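Local atomic coordinates of lipoprotein (Bacillus anthracis, PDB entry 4JG9), a protein that is of unknown function but, as a putative lipoprotein, is probably tethered to the outer side of the cell membrane by a lipid near its N-terminus. Residues Pro118-Gln123 with Leu143-Ser148; Lys103-Ala108 with Thr129-Asn134; Leu154-Ile159 with Gln168-Ala173; Phe45-Leu50 with Ile107-Gly112; Glu73-Ala78 with Trp92-Pro97. All blocks are in the same frame, centred on the assembly; numbering follows the deposited sequence.

Contact 1: Pro118-Gln123 with Leu143-Ser148; sequences PLLFQQ and LPLTMS
Gln122 bends its side chain back onto strand 143-147, where OE1 takes the backbone N-H of Thr146 at 3.1 Å, nearly straight (167°). The fold at chi2 (-64°) turns the amide toward the edge of the strand and leaves NE2 3.6 Å from Leu145 CD2. Glutamine suits this place because its long amide can stand in for a main-chain carbonyl. The neighbouring peptide bonds directly, with Phe121 N to Thr146 O at 3.0 Å, engaging both backbone polar groups of Thr146. The Phe121 ring comes obliquely to Ser148, Phe121 CD1 3.8 Å from Ser148 CB; the small serine lets the ring settle close. Leu119 holds CG between its backbone N and carbonyl carbon (chi1 42°), a cramped rotamer that lays Leu119 CD1 alongside Met147, 4.0 Å from Met147 CG. Leu120 CD2 slants across to Leu145 CB at 4.0 Å. Strand 88-94 pairs with 143-147 (Leu145 to Ile90), and Leu145 reaches across to strand 102-110 of the other sheet, where Leu119 packs on Ile106. Loop 118-123 lies along 142-147, the outermost strand of its sheet within the chain, and Asn40 of the second subunit bonds Pro118 O and Ser148 O.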
# COMPACT_ATOMS: atom_id res chain seq x y z
N PRO A 118 -0.43 -4.59 2.48
CA PRO A 118 0.54 -5.34 1.70
C PRO A 118 1.64 -5.84 2.61
O PRO A 118 1.92 -5.20 3.61
CB PRO A 118 1.09 -4.29 0.74
CG PRO A 118 0.91 -3.00 1.45
CD PRO A 118 -0.38 -3.15 2.19
N LEU A 119 2.26 -6.96 2.28
CA LEU A 119 3.38 -7.37 3.03
C LEU A 119 4.61 -7.53 2.18
O LEU A 119 5.59 -7.99 2.72
CB LEU A 119 3.08 -8.63 3.85
CG LEU A 119 2.29 -9.77 3.22
CD1 LEU A 119 3.06 -10.41 2.08
CD2 LEU A 119 1.98 -10.80 4.28
N LEU A 120 4.64 -7.21 0.91
CA LEU A 120 5.91 -7.45 0.25
C LEU A 120 6.93 -6.32 0.43
O LEU A 120 6.60 -5.16 0.26
CB LEU A 120 5.72 -7.83 -1.21
CG LEU A 120 5.02 -9.16 -1.44
CD1 LEU A 120 4.59 -9.28 -2.88
CD2 LEU A 120 5.93 -10.32 -1.05
N PHE A 121 8.15 -6.68 0.79
CA PHE A 121 9.26 -5.75 0.91
C PHE A 121 10.36 -6.35 0.07
O PHE A 121 11.25 -7.02 0.56
CB PHE A 121 9.72 -5.60 2.35
CG PHE A 121 8.86 -4.69 3.17
CD1 PHE A 121 7.88 -5.21 3.99
CD2 PHE A 121 9.04 -3.33 3.12
CE1 PHE A 121 7.09 -4.38 4.75
CE2 PHE A 121 8.25 -2.49 3.88
CZ PHE A 121 7.28 -3.02 4.69
N GLN A 122 10.28 -6.11 -1.23
CA GLN A 122 11.14 -6.76 -2.19
C GLN A 122 12.45 -6.01 -2.42
O GLN A 122 12.48 -4.78 -2.58
CB GLN A 122 10.38 -6.90 -3.52
CG GLN A 122 9.24 -7.91 -3.48
CD GLN A 122 9.72 -9.35 -3.22
OE1 GLN A 122 10.06 -9.71 -2.08
NE2 GLN A 122 9.76 -10.18 -4.27
N GLN A 123 13.54 -6.77 -2.43
CA GLN A 123 14.85 -6.29 -2.85
C GLN A 123 15.28 -5.03 -2.09
O GLN A 123 15.69 -4.03 -2.69
CB GLN A 123 14.85 -6.06 -4.37
CG GLN A 123 16.23 -5.89 -5.00
CD GLN A 123 16.15 -5.62 -6.49
OE1 GLN A 123 16.10 -6.55 -7.30
NE2 GLN A 123 16.13 -4.32 -6.87
N LEU A 143 9.67 -19.48 -5.69
CA LEU A 143 10.00 -18.06 -5.70
C LEU A 143 10.20 -17.51 -4.28
O LEU A 143 9.35 -17.68 -3.42
CB LEU A 143 8.90 -17.26 -6.43
CG LEU A 143 9.14 -15.75 -6.63
CD1 LEU A 143 10.23 -15.50 -7.66
CD2 LEU A 143 7.87 -15.01 -7.01
N PRO A 144 11.33 -16.85 -4.05
CA PRO A 144 11.61 -16.25 -2.73
C PRO A 144 10.93 -14.90 -2.58
O PRO A 144 11.03 -14.07 -3.46
CB PRO A 144 13.12 -16.08 -2.72
CG PRO A 144 13.57 -16.22 -4.12
CD PRO A 144 12.41 -16.58 -5.01
N LEU A 145 10.21 -14.72 -1.48
CA LEU A 145 9.53 -13.48 -1.19
C LEU A 145 9.90 -12.97 0.19
O LEU A 145 9.86 -13.72 1.18
CB LEU A 145 8.02 -13.69 -1.24
CG LEU A 145 7.45 -14.15 -2.59
CD1 LEU A 145 5.94 -14.35 -2.48
CD2 LEU A 145 7.79 -13.13 -3.66
N THR A 146 10.26 -11.70 0.27
CA THR A 146 10.59 -11.11 1.56
C THR A 146 9.34 -10.44 2.14
O THR A 146 8.74 -9.56 1.51
CB THR A 146 11.75 -10.12 1.45
OG1 THR A 146 12.89 -10.79 0.91
CG2 THR A 146 12.12 -9.55 2.81
N MSE A 147 8.96 -10.88 3.33
CA MSE A 147 7.71 -10.42 3.93
C MSE A 147 7.92 -9.83 5.30
O MSE A 147 8.92 -10.12 5.96
CB MSE A 147 6.74 -11.59 4.07
CG MSE A 147 6.52 -12.38 2.80
SE MSE A 147 5.17 -13.79 3.01
CE MSE A 147 6.15 -14.98 4.04
N SER A 148 6.95 -9.03 5.74
CA SER A 148 6.94 -8.51 7.09
C SER A 148 5.50 -8.22 7.52
O SER A 148 4.74 -7.65 6.74
CB SER A 148 7.79 -7.24 7.17
OG SER A 148 7.96 -6.82 8.52

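Contact 2: Lys103-Ala108 with Thr129-Asn134; sequences KLSIIA and TWTTSN
Ser105 and Thr131 face each other as a non-hydrogen-bonded antiparallel pair, where strand 102-110 of a beta sandwich meets a short, weakly bonded strand about 131-132. Their hydroxyls approach to 2.7 Å, Ser105 OG to Thr131 OG1; short hydroxyl side chains suit so close a pair. Thr131 OG1 is hydrogen-bonded to Glu127 of the second subunit. On the same side of the strands, the Trp130 indole slants across Ile107, with Trp130 CE3 3.9 Å from Ile107 CG1, and its NE1 bonds Pro128 O of the second subunit. Main-chain bonds flank the pair: Thr132 N gives to Leu104 O at 2.7 Å, and Ile106 N to Trp130 O at 2.9 Å. A water lies between Ile106 O and Thr129 O. With Thr132 OG1 set between its own N and carbonyl carbon (chi1 60°), the hydroxyl accepts Leu104 N at 3.1 Å and donates to Asn134 O at 2.8 Å, in the carbonyl plane, where the chain bends away after the strand. Lys103 spans that bend with its flexible aliphatic chain: CB lies 3.4 Å from Thr131 CG2, and NZ, also bonded to Thr135, gives a hydrogen bond to Ser133 O at 3.0 Å.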
# COMPACT_ATOMS: atom_id res chain seq x y z
N LYS A 103 1.11 -11.68 -12.56
CA LYS A 103 1.82 -11.18 -11.39
C LYS A 103 1.11 -11.73 -10.16
O LYS A 103 -0.11 -11.92 -10.16
CB LYS A 103 1.81 -9.65 -11.33
CG LYS A 103 2.24 -8.93 -12.58
CD LYS A 103 3.69 -9.11 -12.91
CE LYS A 103 4.06 -8.10 -14.00
NZ LYS A 103 5.24 -8.55 -14.76
N LEU A 104 1.87 -11.97 -9.10
CA LEU A 104 1.31 -12.51 -7.87
C LEU A 104 1.04 -11.41 -6.86
O LEU A 104 1.93 -10.59 -6.58
CB LEU A 104 2.26 -13.55 -7.26
CG LEU A 104 1.86 -14.20 -5.95
CD1 LEU A 104 0.81 -15.26 -6.18
CD2 LEU A 104 3.09 -14.82 -5.30
N SER A 105 -0.17 -11.38 -6.32
CA SER A 105 -0.52 -10.42 -5.27
C SER A 105 -0.85 -11.11 -3.95
O SER A 105 -1.48 -12.17 -3.92
CB SER A 105 -1.70 -9.53 -5.69
OG SER A 105 -1.50 -8.90 -6.94
N ILE A 106 -0.42 -10.49 -2.87
CA ILE A 106 -0.78 -10.95 -1.55
C ILE A 106 -1.35 -9.80 -0.75
O ILE A 106 -0.68 -8.79 -0.54
CB ILE A 106 0.41 -11.51 -0.79
CG1 ILE A 106 0.93 -12.77 -1.48
CG2 ILE A 106 -0.00 -11.86 0.64
CD1 ILE A 106 2.29 -13.17 -1.00
N ILE A 107 -2.59 -9.95 -0.30
CA ILE A 107 -3.25 -8.94 0.51
C ILE A 107 -3.59 -9.54 1.87
O ILE A 107 -4.37 -10.48 1.95
CB ILE A 107 -4.55 -8.49 -0.15
CG1 ILE A 107 -4.27 -7.95 -1.56
CG2 ILE A 107 -5.28 -7.47 0.71
CD1 ILE A 107 -5.49 -7.34 -2.23
N ALA A 108 -3.02 -8.97 2.93
CA ALA A 108 -3.14 -9.55 4.27
C ALA A 108 -4.09 -8.77 5.16
O ALA A 108 -4.23 -7.54 5.05
CB ALA A 108 -1.77 -9.62 4.93
N THR A 129 4.73 -3.65 -0.93
CA THR A 129 4.00 -3.75 -2.20
C THR A 129 2.99 -4.89 -2.18
O THR A 129 3.20 -5.91 -1.51
CB THR A 129 4.95 -3.93 -3.39
OG1 THR A 129 5.89 -4.98 -3.08
CG2 THR A 129 5.72 -2.64 -3.65
N TRP A 130 1.90 -4.72 -2.92
CA TRP A 130 0.82 -5.70 -3.00
C TRP A 130 1.24 -6.87 -3.87
O TRP A 130 0.85 -8.02 -3.62
CB TRP A 130 -0.43 -5.10 -3.65
CG TRP A 130 -0.93 -3.81 -3.05
CD1 TRP A 130 -0.73 -2.54 -3.53
CD2 TRP A 130 -1.76 -3.67 -1.88
NE1 TRP A 130 -1.37 -1.62 -2.72
CE2 TRP A 130 -2.00 -2.29 -1.70
CE3 TRP A 130 -2.32 -4.58 -0.98
CZ2 TRP A 130 -2.77 -1.79 -0.65
CZ3 TRP A 130 -3.08 -4.07 0.08
CH2 TRP A 130 -3.30 -2.69 0.23
N THR A 131 2.03 -6.55 -4.90
CA THR A 131 2.20 -7.44 -6.04
C THR A 131 3.65 -7.62 -6.45
O THR A 131 4.42 -6.67 -6.46
CB THR A 131 1.39 -6.86 -7.23
OG1 THR A 131 0.02 -6.72 -6.84
CG2 THR A 131 1.50 -7.74 -8.48
N THR A 132 4.03 -8.84 -6.83
CA THR A 132 5.40 -9.08 -7.29
C THR A 132 5.64 -8.33 -8.58
O THR A 132 4.69 -8.07 -9.32
CB THR A 132 5.64 -10.56 -7.56
OG1 THR A 132 4.74 -11.02 -8.58
CG2 THR A 132 5.44 -11.37 -6.27
N SER A 133 6.89 -7.97 -8.87
CA SER A 133 7.16 -7.31 -10.15
C SER A 133 7.25 -8.35 -11.24
O SER A 133 7.10 -8.03 -12.42
CB SER A 133 8.44 -6.48 -10.13
OG SER A 133 9.57 -7.28 -9.88
N ASN A 134 7.48 -9.59 -10.85
CA ASN A 134 7.64 -10.65 -11.84
C ASN A 134 6.35 -11.42 -12.10
O ASN A 134 5.45 -11.47 -11.25
CB ASN A 134 8.75 -11.61 -11.42
CG ASN A 134 8.40 -12.37 -10.16
OD1 ASN A 134 8.26 -11.78 -9.08
ND2 ASN A 134 8.28 -13.69 -10.28
O HOH W 1 1.77 -8.10 -0.35

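Contact 3: Leu154-Ile159 with Gln168-Ala173; sequences LWVLNI and QFVITA
Asn158 and Gln168 supply the side-chain hydrogen bond of this hairpin: Gln168 NE2 gives to Asn158 OD1 at 2.8 Å. The two side chains run alongside each other, with amide planes 57° apart. Each amide also works elsewhere, Gln168 NE2 on Val49 O and Asn158 ND2 on Ile107 O, which suits amides to a meeting of the hairpin, strand 102-110 and the loop of Val49. Backbone bonds tie strands 154-159 and 168-173 at two hydrogen-bonded pairs. Trp155 N meets Ile171 O at 3.1 Å and Ile171 N meets Trp155 O at 2.9 Å; Leu157 N to Phe169 O, at 2.7 Å, is returned by Phe169 N to Leu157 O. Apolar packing covers both faces. On the one with Asn158, Val156 CB and Val170 CG2 lie 4.1 Å apart. On the other, Leu157 crosses Ile171 at about a right angle, CD1 to CG1 3.9 Å. Phe169, its CG between N and carbonyl carbon (chi1 64°), brings CE2 within 3.7 Å of Ile159 CD1. Leu157, Ile159 and Phe169 thus give one face an apolar surface that packs on Trp92 of the opposing sheet, while hydrogen bonds of the two side-chain amides satisfy polar groups on the other.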
# COMPACT_ATOMS: atom_id res chain seq x y z
N LEU A 154 -2.72 -13.79 14.43
CA LEU A 154 -3.10 -14.50 13.22
C LEU A 154 -3.41 -13.51 12.10
O LEU A 154 -4.01 -12.44 12.31
CB LEU A 154 -4.31 -15.40 13.49
CG LEU A 154 -4.13 -16.55 14.50
CD1 LEU A 154 -5.45 -17.24 14.82
CD2 LEU A 154 -3.14 -17.56 13.97
N TRP A 155 -2.94 -13.86 10.90
CA TRP A 155 -3.12 -13.07 9.70
C TRP A 155 -3.61 -14.00 8.61
O TRP A 155 -3.09 -15.11 8.46
CB TRP A 155 -1.79 -12.46 9.26
CG TRP A 155 -1.29 -11.38 10.17
CD1 TRP A 155 -0.60 -11.55 11.33
CD2 TRP A 155 -1.44 -9.96 9.99
NE1 TRP A 155 -0.32 -10.32 11.89
CE2 TRP A 155 -0.82 -9.33 11.09
CE3 TRP A 155 -2.04 -9.17 9.01
CZ2 TRP A 155 -0.78 -7.94 11.23
CZ3 TRP A 155 -2.00 -7.78 9.15
CH2 TRP A 155 -1.38 -7.18 10.25
N VAL A 156 -4.60 -13.56 7.84
CA VAL A 156 -5.00 -14.30 6.65
C VAL A 156 -4.29 -13.73 5.44
O VAL A 156 -4.16 -12.50 5.28
CB VAL A 156 -6.54 -14.30 6.44
CG1 VAL A 156 -7.07 -12.87 6.25
CG2 VAL A 156 -6.92 -15.21 5.26
N LEU A 157 -3.79 -14.61 4.59
CA LEU A 157 -3.10 -14.19 3.38
C LEU A 157 -3.97 -14.46 2.15
O LEU A 157 -4.15 -15.62 1.77
CB LEU A 157 -1.79 -14.96 3.26
CG LEU A 157 -0.53 -14.33 3.85
CD1 LEU A 157 -0.78 -13.76 5.21
CD2 LEU A 157 0.56 -15.40 3.93
N ASN A 158 -4.51 -13.41 1.55
CA ASN A 158 -5.34 -13.57 0.34
C ASN A 158 -4.48 -13.46 -0.91
O ASN A 158 -3.76 -12.49 -1.09
CB ASN A 158 -6.45 -12.53 0.31
CG ASN A 158 -7.29 -12.55 1.55
OD1 ASN A 158 -8.11 -13.46 1.74
ND2 ASN A 158 -7.08 -11.56 2.43
N ILE A 159 -4.55 -14.48 -1.76
CA ILE A 159 -3.62 -14.60 -2.87
C ILE A 159 -4.34 -14.45 -4.21
O ILE A 159 -5.38 -15.07 -4.44
CB ILE A 159 -2.85 -15.94 -2.81
CG1 ILE A 159 -2.06 -16.07 -1.51
CG2 ILE A 159 -1.92 -16.10 -4.00
CD1 ILE A 159 -2.07 -17.49 -0.98
N GLN A 168 -6.43 -18.59 -0.25
CA GLN A 168 -6.11 -17.89 0.98
C GLN A 168 -5.70 -18.89 2.06
O GLN A 168 -6.11 -20.04 2.02
CB GLN A 168 -7.31 -17.07 1.44
CG GLN A 168 -8.43 -17.90 2.06
CD GLN A 168 -9.71 -17.11 2.29
OE1 GLN A 168 -10.74 -17.68 2.63
NE2 GLN A 168 -9.65 -15.80 2.08
N PHE A 169 -4.87 -18.46 3.00
CA PHE A 169 -4.61 -19.27 4.18
C PHE A 169 -4.11 -18.42 5.35
O PHE A 169 -3.70 -17.28 5.16
CB PHE A 169 -3.69 -20.48 3.89
CG PHE A 169 -2.31 -20.12 3.45
CD1 PHE A 169 -1.29 -19.96 4.38
CD2 PHE A 169 -2.02 -19.96 2.11
CE1 PHE A 169 -0.00 -19.63 3.98
CE2 PHE A 169 -0.74 -19.62 1.70
CZ PHE A 169 0.27 -19.45 2.64
N VAL A 170 -4.16 -18.99 6.55
CA VAL A 170 -3.85 -18.25 7.76
C VAL A 170 -2.48 -18.63 8.31
O VAL A 170 -2.13 -19.80 8.37
CB VAL A 170 -4.94 -18.47 8.83
CG1 VAL A 170 -4.54 -17.89 10.16
CG2 VAL A 170 -6.26 -17.86 8.37
N ILE A 171 -1.71 -17.63 8.72
CA ILE A 171 -0.40 -17.87 9.31
C ILE A 171 -0.33 -17.20 10.66
O ILE A 171 -1.20 -16.39 11.00
CB ILE A 171 0.74 -17.36 8.40
CG1 ILE A 171 0.59 -15.86 8.14
CG2 ILE A 171 0.73 -18.09 7.06
CD1 ILE A 171 1.71 -15.06 8.67
N THR A 172 0.68 -17.54 11.44
CA THR A 172 0.88 -16.95 12.76
C THR A 172 2.13 -16.08 12.76
O THR A 172 3.18 -16.50 12.29
CB THR A 172 1.07 -18.02 13.83
OG1 THR A 172 -0.03 -18.93 13.80
CG2 THR A 172 1.18 -17.39 15.21
N ALA A 173 2.01 -14.88 13.28
CA ALA A 173 3.19 -14.06 13.49
C ALA A 173 3.47 -14.00 14.98
O ALA A 173 2.57 -13.76 15.79
CB ALA A 173 2.99 -12.64 12.93

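Contact 4: Phe45-Leu50 with Ile107-Gly112; sequences FHLSVL and IALKQG
The Phe45 ring lies between two unlike neighbours: Leu47 N sits 4.2 Å above one face, displaced from the ring centre, and Ile107 approaches from the other side of the ring plane. Ile107 CG2 makes an off-centre CH-pi contact, 4.3 Å from the ring centroid and 30° off the normal. This is packing on the outer face of a beta sandwich, where the loop and 3-10 turn of 45-50 cover strand 107-110. Phe45 CG, opposite its backbone N (chi1 168°), carries the ring along the strand, so that one side chain spans two alternate residues: CB meets Ile107 CD1 at 3.5 Å, and CZ meets Leu109 CD1 at 3.6 Å. A large flat ring suits such bridging, and the methyl ends of isoleucine and leucine can lie close against it. Pro116 and Tyr160 also touch Phe45. The 3-10 turn, closed by Leu50 N to Leu47 O at 2.7 Å, presents two leucines to the same target. Leu50 CD2 comes to Leu109 CD1, and Leu47 CD2 to Leu109 CD2, each at 4.4 Å.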
# COMPACT_ATOMS: atom_id res chain seq x y z
N PHE A 45 -9.75 -6.39 -4.59
CA PHE A 45 -9.93 -6.91 -3.25
C PHE A 45 -11.30 -6.58 -2.70
O PHE A 45 -11.72 -5.43 -2.72
CB PHE A 45 -8.88 -6.37 -2.29
CG PHE A 45 -9.19 -6.66 -0.86
CD1 PHE A 45 -8.92 -7.90 -0.32
CD2 PHE A 45 -9.79 -5.71 -0.06
CE1 PHE A 45 -9.22 -8.17 1.00
CE2 PHE A 45 -10.09 -5.98 1.25
CZ PHE A 45 -9.81 -7.21 1.78
N HIS A 46 -11.98 -7.60 -2.21
CA HIS A 46 -13.28 -7.43 -1.59
C HIS A 46 -13.26 -8.11 -0.24
O HIS A 46 -12.62 -9.13 -0.07
CB HIS A 46 -14.38 -8.02 -2.46
CG HIS A 46 -14.34 -7.57 -3.88
ND1 HIS A 46 -14.66 -6.29 -4.27
CD2 HIS A 46 -14.00 -8.24 -5.02
CE1 HIS A 46 -14.53 -6.19 -5.58
NE2 HIS A 46 -14.13 -7.35 -6.06
N LEU A 47 -13.98 -7.54 0.71
CA LEU A 47 -14.02 -8.08 2.05
C LEU A 47 -14.64 -9.47 2.08
O LEU A 47 -14.37 -10.26 2.98
CB LEU A 47 -14.76 -7.14 2.99
CG LEU A 47 -13.87 -6.06 3.60
CD1 LEU A 47 -14.66 -5.19 4.55
CD2 LEU A 47 -12.70 -6.71 4.32
N SER A 48 -15.50 -9.76 1.13
CA SER A 48 -16.19 -11.05 1.15
C SER A 48 -15.25 -12.24 1.22
O SER A 48 -15.68 -13.33 1.59
CB SER A 48 -17.12 -11.19 -0.06
OG SER A 48 -16.41 -11.10 -1.28
N VAL A 49 -13.96 -12.07 0.87
CA VAL A 49 -13.02 -13.18 0.99
C VAL A 49 -12.83 -13.59 2.45
O VAL A 49 -12.34 -14.68 2.72
CB VAL A 49 -11.62 -12.89 0.39
CG1 VAL A 49 -11.71 -12.76 -1.12
CG2 VAL A 49 -11.00 -11.65 1.02
N LEU A 50 -13.21 -12.72 3.37
CA LEU A 50 -13.11 -13.03 4.80
C LEU A 50 -14.20 -13.98 5.29
O LEU A 50 -14.11 -14.51 6.40
CB LEU A 50 -13.19 -11.76 5.63
CG LEU A 50 -12.06 -10.75 5.52
CD1 LEU A 50 -12.31 -9.59 6.47
CD2 LEU A 50 -10.73 -11.42 5.80
N ILE A 107 -2.59 -9.95 -0.30
CA ILE A 107 -3.25 -8.94 0.51
C ILE A 107 -3.59 -9.54 1.87
O ILE A 107 -4.37 -10.48 1.95
CB ILE A 107 -4.55 -8.49 -0.15
CG1 ILE A 107 -4.27 -7.95 -1.56
CG2 ILE A 107 -5.28 -7.47 0.71
CD1 ILE A 107 -5.49 -7.34 -2.23
N ALA A 108 -3.02 -8.97 2.93
CA ALA A 108 -3.14 -9.55 4.27
C ALA A 108 -4.09 -8.77 5.16
O ALA A 108 -4.23 -7.54 5.05
CB ALA A 108 -1.77 -9.62 4.93
N LEU A 109 -4.78 -9.50 6.03
CA LEU A 109 -5.59 -8.87 7.08
C LEU A 109 -5.39 -9.59 8.39
O LEU A 109 -5.40 -10.83 8.44
CB LEU A 109 -7.07 -8.87 6.72
CG LEU A 109 -7.43 -7.92 5.57
CD1 LEU A 109 -7.66 -8.71 4.29
CD2 LEU A 109 -8.63 -7.06 5.94
N LYS A 110 -5.23 -8.82 9.45
CA LYS A 110 -5.11 -9.40 10.76
C LYS A 110 -6.48 -9.88 11.21
O LYS A 110 -7.52 -9.40 10.72
CB LYS A 110 -4.56 -8.38 11.76
CG LYS A 110 -4.02 -9.01 13.02
CD LYS A 110 -3.38 -8.00 13.93
CE LYS A 110 -2.79 -8.72 15.12
NZ LYS A 110 -2.16 -7.80 16.09
N GLN A 111 -6.49 -10.84 12.13
CA GLN A 111 -7.72 -11.30 12.72
C GLN A 111 -8.43 -10.12 13.36
O GLN A 111 -7.80 -9.32 14.06
CB GLN A 111 -7.43 -12.35 13.77
CG GLN A 111 -8.65 -13.03 14.29
CD GLN A 111 -8.29 -14.08 15.30
OE1 GLN A 111 -7.20 -14.06 15.86
NE2 GLN A 111 -9.20 -15.02 15.53
N GLY A 112 -9.72 -9.98 13.07
CA GLY A 112 -10.51 -8.89 13.63
C GLY A 112 -10.36 -7.55 12.92
O GLY A 112 -10.86 -6.53 13.39

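Contact 5: Glu73-Ala78 with Trp92-Pro97; sequences EKIAMA and WYFLDP
A beta hairpin brings strands 75-78 and 88-94 together, and a Met-aromatic contact between Met77 and Trp92 marks one non-hydrogen-bonded pair. Met77 CB sits over the indole, 3.9 Å from the five-membered ring's centroid and 10° off its normal. SE, of selenomethionine, stands oblique to the six-membered ring, 5.0 Å from its centroid. Ile75 CG1 instead meets the indole at its edge, while CD1 lies 3.7 Å from Phe94 CE1; with CG1 opposite the backbone N (chi1 -167°), Ile75 runs alongside Phe94. Ala76 and Tyr93 exchange backbone bonds, Tyr93 N to Ala76 O at 2.7 Å, and the small alanine leaves room for Leu95 CD1, 4.1 Å from its CB. Just before the strand, Lys74 O takes Asp96 N at 2.9 Å on a lone pair, plus a weak bond from Leu95 N. Lys74 NZ forms a salt bridge with Asp167. Strand 66-69 adjoins 75-78 and strand 142-147 adjoins 88-94, while Ile75 and Trp92 pack on Ile159 of the opposing sheet.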
# COMPACT_ATOMS: atom_id res chain seq x y z
N GLU A 73 -1.16 -29.08 -2.80
CA GLU A 73 -1.37 -29.27 -4.23
C GLU A 73 -1.70 -27.97 -4.95
O GLU A 73 -2.07 -27.99 -6.11
CB GLU A 73 -2.45 -30.32 -4.49
CG GLU A 73 -2.01 -31.74 -4.18
CD GLU A 73 -3.08 -32.78 -4.48
OE1 GLU A 73 -3.99 -32.49 -5.27
OE2 GLU A 73 -3.00 -33.89 -3.93
N LYS A 74 -1.57 -26.86 -4.25
CA LYS A 74 -1.84 -25.57 -4.86
C LYS A 74 -0.70 -24.59 -4.63
O LYS A 74 0.18 -24.44 -5.46
CB LYS A 74 -3.15 -24.99 -4.36
CG LYS A 74 -4.35 -25.84 -4.74
CD LYS A 74 -5.65 -25.10 -4.53
CE LYS A 74 -5.83 -23.99 -5.56
NZ LYS A 74 -7.12 -23.28 -5.36
N ILE A 75 -0.73 -23.92 -3.49
CA ILE A 75 0.31 -22.99 -3.14
C ILE A 75 0.67 -23.08 -1.66
O ILE A 75 -0.20 -23.28 -0.83
CB ILE A 75 -0.09 -21.55 -3.52
CG1 ILE A 75 1.11 -20.62 -3.47
CG2 ILE A 75 -1.22 -21.06 -2.64
CD1 ILE A 75 0.88 -19.29 -4.16
N ALA A 76 1.94 -22.92 -1.35
CA ALA A 76 2.39 -22.98 0.03
C ALA A 76 3.69 -22.22 0.19
O ALA A 76 4.37 -21.92 -0.80
CB ALA A 76 2.57 -24.43 0.47
N MSE A 77 4.03 -21.89 1.44
CA MSE A 77 5.32 -21.30 1.75
C MSE A 77 6.11 -22.24 2.64
O MSE A 77 5.53 -23.13 3.27
CB MSE A 77 5.16 -19.94 2.43
CG MSE A 77 4.25 -19.98 3.64
SE MSE A 77 4.20 -18.26 4.63
CE MSE A 77 5.49 -18.80 5.98
N ALA A 78 7.42 -22.05 2.70
CA ALA A 78 8.24 -22.83 3.62
C ALA A 78 7.75 -22.58 5.04
O ALA A 78 7.43 -21.44 5.41
CB ALA A 78 9.70 -22.44 3.48
N TRP A 92 8.47 -19.47 -1.50
CA TRP A 92 7.11 -19.85 -1.85
C TRP A 92 7.13 -20.94 -2.91
O TRP A 92 8.04 -20.99 -3.75
CB TRP A 92 6.31 -18.64 -2.33
CG TRP A 92 5.81 -17.83 -1.20
CD1 TRP A 92 6.55 -17.12 -0.30
CD2 TRP A 92 4.44 -17.64 -0.82
NE1 TRP A 92 5.74 -16.50 0.62
CE2 TRP A 92 4.43 -16.80 0.32
CE3 TRP A 92 3.22 -18.10 -1.33
CZ2 TRP A 92 3.25 -16.40 0.95
CZ3 TRP A 92 2.04 -17.70 -0.69
CH2 TRP A 92 2.07 -16.86 0.44
N TYR A 93 6.14 -21.83 -2.86
CA TYR A 93 6.09 -22.99 -3.74
C TYR A 93 4.77 -23.07 -4.49
O TYR A 93 3.69 -23.02 -3.87
CB TYR A 93 6.30 -24.27 -2.93
CG TYR A 93 7.64 -24.36 -2.24
CD1 TYR A 93 7.84 -23.79 -0.99
CD2 TYR A 93 8.71 -25.03 -2.83
CE1 TYR A 93 9.07 -23.88 -0.34
CE2 TYR A 93 9.94 -25.12 -2.20
CZ TYR A 93 10.11 -24.55 -0.95
OH TYR A 93 11.33 -24.63 -0.31
N PHE A 94 4.85 -23.22 -5.81
CA PHE A 94 3.68 -23.28 -6.66
C PHE A 94 3.40 -24.71 -7.07
O PHE A 94 3.86 -25.16 -8.12
CB PHE A 94 3.86 -22.36 -7.87
CG PHE A 94 4.28 -20.98 -7.49
CD1 PHE A 94 3.37 -20.12 -6.89
CD2 PHE A 94 5.57 -20.55 -7.69
CE1 PHE A 94 3.75 -18.86 -6.51
CE2 PHE A 94 5.96 -19.29 -7.31
CZ PHE A 94 5.04 -18.44 -6.72
N LEU A 95 2.64 -25.40 -6.23
CA LEU A 95 2.40 -26.83 -6.33
C LEU A 95 1.43 -27.17 -7.43
O LEU A 95 1.50 -28.24 -8.04
CB LEU A 95 1.87 -27.36 -4.99
CG LEU A 95 2.61 -26.84 -3.75
CD1 LEU A 95 1.89 -27.26 -2.48
CD2 LEU A 95 4.04 -27.37 -3.73
N ASP A 96 0.51 -26.24 -7.69
CA ASP A 96 -0.50 -26.43 -8.71
C ASP A 96 0.15 -26.58 -10.10
O ASP A 96 0.82 -25.66 -10.59
CB ASP A 96 -1.47 -25.25 -8.67
CG ASP A 96 -2.66 -25.42 -9.59
OD1 ASP A 96 -2.67 -26.35 -10.42
OD2 ASP A 96 -3.59 -24.59 -9.48
N PRO A 97 -0.03 -27.76 -10.73
CA PRO A 97 0.51 -28.03 -12.06
C PRO A 97 -0.16 -27.17 -13.12
O PRO A 97 0.34 -27.08 -14.24
CB PRO A 97 0.19 -29.51 -12.29
CG PRO A 97 -0.93 -29.82 -11.37
CD PRO A 97 -0.72 -28.94 -10.17

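In the fold
Contacts 2, 3 and 4 share one sheet: strand 102-110 serves contacts 2 and 4 and pairs with strand 153-161 of contact 3. Contact 5 pairs 75-78 with 88-94 in the other sheet, and contact 1 lays a loop against the next strand, 142-147. Trp92 of contact 5 connects the sheets, meeting Ile106 and Leu157. Contact 3 is the most regular, with paired backbone bonds and a buried apolar face; contact 4, on the sandwich's outer side, is apolar packing alone. Contacts 1 and 2 use side-chain polar groups where strands are irregular and hydrogen-bond the second subunit; contacts 3 and 4 meet it by packing; contact 5, partly buried with charged residues at its end, does not touch it.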